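Local coordinates for molybdopterin biosynthesis protein (Mycobacterium abscessus, PDB 3TCR) that probably binds molybdopterin and takes part in the biosynthesis of the molybdenum cofactor, at residues N86-S89 with E90-A94; E131-G134 with I135-I139. All coordinates share one frame; numbering follows the deposited sequence.

Contact 1: N86-S89 with E90-A94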
ATOM      1  N   ASN A  86      17.212  -4.021 -18.192  1.00 28.84           N
ATOM      2  CA  ASN A  86      16.462  -3.017 -17.436  1.00 27.68           C
ATOM      3  C   ASN A  86      16.131  -1.872 -18.325  1.00 26.75           C
ATOM      4  O   ASN A  86      16.768  -0.814 -18.270  1.00 26.56           O
ATOM      5  CB  ASN A  86      17.265  -2.495 -16.230  1.00 28.64           C
ATOM      6  CG  ASN A  86      16.824  -3.123 -14.937  1.00 28.50           C
ATOM      7  OD1 ASN A  86      15.671  -2.944 -14.508  1.00 30.79           O
ATOM      8  ND2 ASN A  86      17.684  -3.933 -14.359  1.00 26.79           N
ATOM      9  N   ASP A  87      15.098  -2.101 -19.117  1.00 26.14           N
ATOM     10  CA  ASP A  87      14.730  -1.254 -20.203  1.00 26.27           C
ATOM     11  C   ASP A  87      13.232  -1.359 -20.337  1.00 26.46           C
ATOM     12  O   ASP A  87      12.686  -2.432 -20.654  1.00 24.33           O
ATOM     13  CB  ASP A  87      15.394  -1.728 -21.484  1.00 27.23           C
ATOM     14  CG  ASP A  87      15.003  -0.888 -22.675  1.00 28.46           C
ATOM     15  OD1 ASP A  87      15.753   0.067 -22.960  1.00 31.35           O
ATOM     16  OD2 ASP A  87      13.942  -1.141 -23.290  1.00 27.85           O
ATOM     17  N   LEU A  88      12.585  -0.220 -20.137  1.00 26.17           N
ATOM     18  CA  LEU A  88      11.150  -0.133 -20.101  1.00 26.86           C
ATOM     19  C   LEU A  88      10.436  -0.776 -21.301  1.00 25.12           C
ATOM     20  O   LEU A  88       9.550  -1.609 -21.108  1.00 22.89           O
ATOM     21  CB  LEU A  88      10.748   1.334 -19.927  1.00 29.21           C
ATOM     22  CG  LEU A  88       9.264   1.505 -19.595  1.00 31.17           C
ATOM     23  CD1 LEU A  88       9.106   2.512 -18.447  1.00 31.42           C
ATOM     24  CD2 LEU A  88       8.467   1.869 -20.874  1.00 31.01           C
ATOM     25  N   SER A  89      10.838  -0.427 -22.519  1.00 24.47           N
ATOM     26  CA  SER A  89      10.178  -0.981 -23.692  1.00 25.64           C
ATOM     27  C   SER A  89      10.433  -2.472 -23.886  1.00 24.52           C
ATOM     28  O   SER A  89       9.566  -3.184 -24.338  1.00 23.12           O
ATOM     29  CB  SER A  89      10.529  -0.196 -24.961  1.00 27.70           C
ATOM     30  OG  SER A  89      11.843  -0.485 -25.352  1.00 31.34           O
ATOM     31  N   GLU A  90      11.607  -2.961 -23.515  1.00 24.67           N
ATOM     32  CA  GLU A  90      11.859  -4.408 -23.585  1.00 24.38           C
ATOM     33  C   GLU A  90      11.017  -5.188 -22.594  1.00 21.42           C
ATOM     34  O   GLU A  90      10.464  -6.230 -22.922  1.00 21.19           O
ATOM     35  CB  GLU A  90      13.334  -4.747 -23.318  1.00 25.98           C
ATOM     36  CG  GLU A  90      14.304  -4.331 -24.405  1.00 28.30           C
ATOM     37  CD  GLU A  90      15.758  -4.723 -24.060  1.00 31.72           C
ATOM     38  OE1 GLU A  90      16.673  -3.988 -24.495  1.00 32.30           O
ATOM     39  OE2 GLU A  90      15.988  -5.767 -23.357  1.00 30.39           O
ATOM     40  N   ILE A  91      10.952  -4.700 -21.369  1.00 20.09           N
ATOM     41  CA  ILE A  91      10.118  -5.315 -20.361  1.00 18.57           C
ATOM     42  C   ILE A  91       8.645  -5.309 -20.801  1.00 18.62           C
ATOM     43  O   ILE A  91       7.948  -6.318 -20.662  1.00 18.48           O
ATOM     44  CB  ILE A  91      10.220  -4.623 -18.990  1.00 18.30           C
ATOM     45  CG1 ILE A  91      11.662  -4.653 -18.485  1.00 18.61           C
ATOM     46  CG2 ILE A  91       9.275  -5.324 -18.002  1.00 17.52           C
ATOM     47  CD1 ILE A  91      11.972  -3.716 -17.322  1.00 18.82           C
ATOM     48  N   GLN A  92       8.179  -4.183 -21.332  1.00 18.55           N
ATOM     49  CA  GLN A  92       6.792  -4.077 -21.786  1.00 18.90           C
ATOM     50  C   GLN A  92       6.525  -5.045 -22.937  1.00 19.09           C
ATOM     51  O   GLN A  92       5.486  -5.752 -22.963  1.00 18.61           O
ATOM     52  CB  GLN A  92       6.447  -2.603 -22.146  1.00 19.54           C
ATOM     53  CG  GLN A  92       6.305  -1.720 -20.878  1.00 19.84           C
ATOM     54  CD  GLN A  92       5.679  -0.351 -21.169  1.00 21.48           C
ATOM     55  OE1 GLN A  92       5.707   0.097 -22.293  1.00 22.73           O
ATOM     56  NE2 GLN A  92       5.102   0.298 -20.159  1.00 20.98           N
ATOM     57  N   ASN A  93       7.469  -5.138 -23.864  1.00 19.24           N
ATOM     58  CA  ASN A  93       7.307  -6.045 -24.983  1.00 20.05           C
ATOM     59  C   ASN A  93       7.159  -7.489 -24.493  1.00 18.81           C
ATOM     60  O   ASN A  93       6.323  -8.241 -25.007  1.00 17.93           O
ATOM     61  CB  ASN A  93       8.482  -5.979 -25.974  1.00 22.24           C
ATOM     62  CG  ASN A  93       8.424  -4.752 -26.876  1.00 25.57           C
ATOM     63  OD1 ASN A  93       7.351  -4.193 -27.103  1.00 31.93           O
ATOM     64  ND2 ASN A  93       9.574  -4.334 -27.406  1.00 26.45           N
ATOM     65  N   ALA A  94       8.010  -7.860 -23.546  1.00 16.96           N
ATOM     66  CA  ALA A  94       8.015  -9.214 -23.003  1.00 16.75           C
ATOM     67  C   ALA A  94       6.661  -9.507 -22.327  1.00 16.25           C
ATOM     68  O   ALA A  94       6.030 -10.524 -22.601  1.00 15.91           O
ATOM     69  CB  ALA A  94       9.195  -9.404 -22.015  1.00 15.47           C
TER

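Contact 2: E131-G134 with I135-I139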
ATOM      1  N   GLU A 131      -4.949  -3.035 -10.580  1.00 22.88           N
ATOM      2  CA  GLU A 131      -3.879  -3.416  -9.673  1.00 23.54           C
ATOM      3  C   GLU A 131      -4.401  -4.314  -8.563  1.00 23.25           C
ATOM      4  O   GLU A 131      -5.592  -4.253  -8.195  1.00 23.87           O
ATOM      5  CB  GLU A 131      -3.138  -2.188  -9.076  1.00 26.21           C
ATOM      6  CG  GLU A 131      -3.995  -1.204  -8.289  1.00 30.54           C
ATOM      7  CD  GLU A 131      -3.261   0.096  -7.889  1.00 34.40           C
ATOM      8  OE1 GLU A 131      -2.074   0.298  -8.310  1.00 33.97           O
ATOM      9  OE2 GLU A 131      -3.899   0.921  -7.156  1.00 35.36           O
ATOM     10  N   LEU A 132      -3.500  -5.150  -8.033  1.00 21.19           N
ATOM     11  CA  LEU A 132      -3.795  -6.047  -6.929  1.00 20.61           C
ATOM     12  C   LEU A 132      -2.761  -5.781  -5.863  1.00 20.53           C
ATOM     13  O   LEU A 132      -1.748  -6.508  -5.712  1.00 20.00           O
ATOM     14  CB  LEU A 132      -3.768  -7.514  -7.384  1.00 20.10           C
ATOM     15  CG  LEU A 132      -4.910  -7.881  -8.344  1.00 20.06           C
ATOM     16  CD1 LEU A 132      -4.703  -9.224  -9.043  1.00 18.31           C
ATOM     17  CD2 LEU A 132      -6.246  -7.846  -7.593  1.00 20.73           C
ATOM     18  N   LEU A 133      -3.016  -4.705  -5.140  1.00 21.07           N
ATOM     19  CA  LEU A 133      -2.112  -4.218  -4.132  1.00 21.25           C
ATOM     20  C   LEU A 133      -1.868  -5.279  -3.082  1.00 20.88           C
ATOM     21  O   LEU A 133      -0.766  -5.390  -2.546  1.00 21.48           O
ATOM     22  CB  LEU A 133      -2.669  -2.948  -3.477  1.00 22.38           C
ATOM     23  CG  LEU A 133      -2.522  -1.635  -4.243  1.00 22.90           C
ATOM     24  CD1 LEU A 133      -3.256  -0.496  -3.508  1.00 23.62           C
ATOM     25  CD2 LEU A 133      -1.046  -1.320  -4.433  1.00 21.65           C
ATOM     26  N   GLY A 134      -2.899  -6.046  -2.778  1.00 20.46           N
ATOM     27  CA  GLY A 134      -2.784  -7.137  -1.833  1.00 20.05           C
ATOM     28  C   GLY A 134      -1.642  -8.089  -2.087  1.00 19.47           C
ATOM     29  O   GLY A 134      -1.031  -8.591  -1.138  1.00 20.19           O
ATOM     30  N   ILE A 135      -1.370  -8.385  -3.361  1.00 18.99           N
ATOM     31  CA  ILE A 135      -0.269  -9.288  -3.719  1.00 17.17           C
ATOM     32  C   ILE A 135       1.076  -8.603  -3.403  1.00 17.00           C
ATOM     33  O   ILE A 135       1.918  -9.174  -2.685  1.00 16.73           O
ATOM     34  CB  ILE A 135      -0.347  -9.737  -5.199  1.00 16.57           C
ATOM     35  CG1 ILE A 135      -1.598 -10.612  -5.470  1.00 16.79           C
ATOM     36  CG2 ILE A 135       0.857 -10.556  -5.604  1.00 15.86           C
ATOM     37  CD1 ILE A 135      -1.768 -10.977  -6.933  1.00 15.99           C
ATOM     38  N   ALA A 136       1.256  -7.381  -3.913  1.00 16.16           N
ATOM     39  CA  ALA A 136       2.509  -6.620  -3.764  1.00 15.76           C
ATOM     40  C   ALA A 136       2.803  -6.381  -2.278  1.00 16.04           C
ATOM     41  O   ALA A 136       3.934  -6.585  -1.836  1.00 16.02           O
ATOM     42  CB  ALA A 136       2.463  -5.278  -4.535  1.00 15.24           C
ATOM     43  N   GLU A 137       1.777  -5.967  -1.527  1.00 16.75           N
ATOM     44  CA  GLU A 137       1.877  -5.731  -0.077  1.00 17.66           C
ATOM     45  C   GLU A 137       2.222  -6.997   0.718  1.00 17.74           C
ATOM     46  O   GLU A 137       3.080  -6.965   1.619  1.00 18.82           O
ATOM     47  CB  GLU A 137       0.565  -5.148   0.492  1.00 18.36           C
ATOM     48  CG  GLU A 137       0.173  -3.761   0.002  1.00 18.77           C
ATOM     49  CD  GLU A 137      -1.251  -3.326   0.400  1.00 19.73           C
ATOM     50  OE1 GLU A 137      -1.973  -4.072   1.128  1.00 19.16           O
ATOM     51  OE2 GLU A 137      -1.638  -2.204  -0.008  1.00 19.77           O
ATOM     52  N   ALA A 138       1.544  -8.087   0.418  1.00 16.85           N
ATOM     53  CA  ALA A 138       1.854  -9.370   1.070  1.00 17.47           C
ATOM     54  C   ALA A 138       3.313  -9.838   0.769  1.00 17.26           C
ATOM     55  O   ALA A 138       3.974 -10.397   1.642  1.00 17.88           O
ATOM     56  CB  ALA A 138       0.845 -10.457   0.651  1.00 16.70           C
ATOM     57  N   ILE A 139       3.797  -9.610  -0.454  1.00 17.38           N
ATOM     58  CA  ILE A 139       5.164  -9.989  -0.823  1.00 16.88           C
ATOM     59  C   ILE A 139       6.160  -9.158  -0.022  1.00 17.70           C
ATOM     60  O   ILE A 139       7.139  -9.702   0.528  1.00 18.17           O
ATOM     61  CB  ILE A 139       5.414  -9.863  -2.338  1.00 16.50           C
ATOM     62  CG1 ILE A 139       4.633 -10.941  -3.125  1.00 16.76           C
ATOM     63  CG2 ILE A 139       6.895 -10.005  -2.690  1.00 15.55           C
ATOM     64  CD1 ILE A 139       4.593 -10.707  -4.636  1.00 15.54           C
TER

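Contact 1: N86-S89 with E90-A94
Two donors share one carboxylate oxygen, Asp87 OD2: the amide of Glu90 reaches it with N 3.0 Å from OD2, and the hydroxyl of Ser89 gives a second bond with OG 3.0 Å from the same atom. They come from different directions, Glu90 N on the anti lone pair of OD2 and Ser89 OG nearly in line with its C-O bond. The carboxylate is carried toward both donors by a chi1 of 178°, which sets CG of Asp87 beside the carbonyl carbon, and the pair of bonds should limit its rotation. The partial positive charge at this helix end probably helps to stabilise the carboxylate.

Glu90 lies across the Asp87 side chain at about a right angle, its methylene CG 3.4 Å from Asp87 OD2. Its own carboxylate is like-charged and not far away, Glu90 OE1 standing 4.1 Å from Asp87 OD2, but its other oxygen, OE2, is taken by the amide of Glu85, just before the turn.

Behind the cap the backbone winds up regularly. Ile91 N meets Asp87 O at 2.9 Å in an almost straight bond (174°), and the side chain of Ile91 lays CG1 against that same carbonyl oxygen, 3.3 Å from Asp87 O. One residue along, Leu88 and Gln92 run side by side in the same direction, methyl CD2 of Leu88 resting 3.6 Å from the amide carbon CD of Gln92, whose NE2 goes on to bond the carbonyl of Ala123. Ile91 and Ala94 face inward onto strands 76-84 and 44-51. An aspartate capping the amide three residues ahead is a classic helix N-cap, here opening helix 88-100 just after strand 76-84.

Contact 2: E131-G134 with I135-I139
Apolar contact begins with Leu132 and Ile135, whose methyls CD1 and CD1 meet at 4.0 Å as the two side chains cross obliquely. The same Ile135 methyl also reaches back to the base of Leu132, CD1 lying 4.0 Å from CB. Because CG1 of Ile135 sits beside its own backbone nitrogen (chi1 -66°), the ethyl branch is carried back toward the residue that precedes the helix. This pair continues into the core through Leu165 on strand 164-169 and Ile190 on helix 173-196.

The backbone begins with an i to i+3 bond and continues with i to i+4 bonds. Ile135 N donates to Leu132 O over 3.0 Å in a bent bond (139°). Next, Glu137 N and Leu133 O are joined at 2.8 Å. Ala138 N then bonds Gly134 O, and the methyl CB of Ala138 presses to 3.2 Å from that oxygen.

Among the polar groups, Glu137 first lies along the turn before it, CG 3.2 Å from Leu133 O and OE2 3.7 Å from Leu133 CB. Extended beyond CG, it then holds its carboxylate off the helix, where OE1 forms a salt bridge with Arg140 of the second subunit. Glu137 residues of the second and third subunits pack against it, and the arginine would help to offset such a gathering of acids. The chemistry thus gives the first turn of helix 133-145 two roles: Leu132 and Ile135 pack both on the core and on Arg155 and Leu153 of the second subunit, and Glu137 adds a charged link to that subunit.

In the fold
Both contacts are first turns of helices that follow strands of the same sheet, yet they hold different elements: contact 1 opens helix 88-100 after strand 76-84, and contact 2 opens helix 133-145 after strand 130-131, these strands being the two outermost within the chain. Their centres lie 22 Å apart and they do not touch. Contact 1 is a surface contact, started by a polar side-chain cap and reached by no other subunit. Contact 2 is largely buried, has a leucine at the N-cap position and no side-chain hydrogen bond across its two segments, where side-chain contact is mostly apolar; its Glu137 forms a salt bridge to a neighbouring subunit of the three-chain assembly.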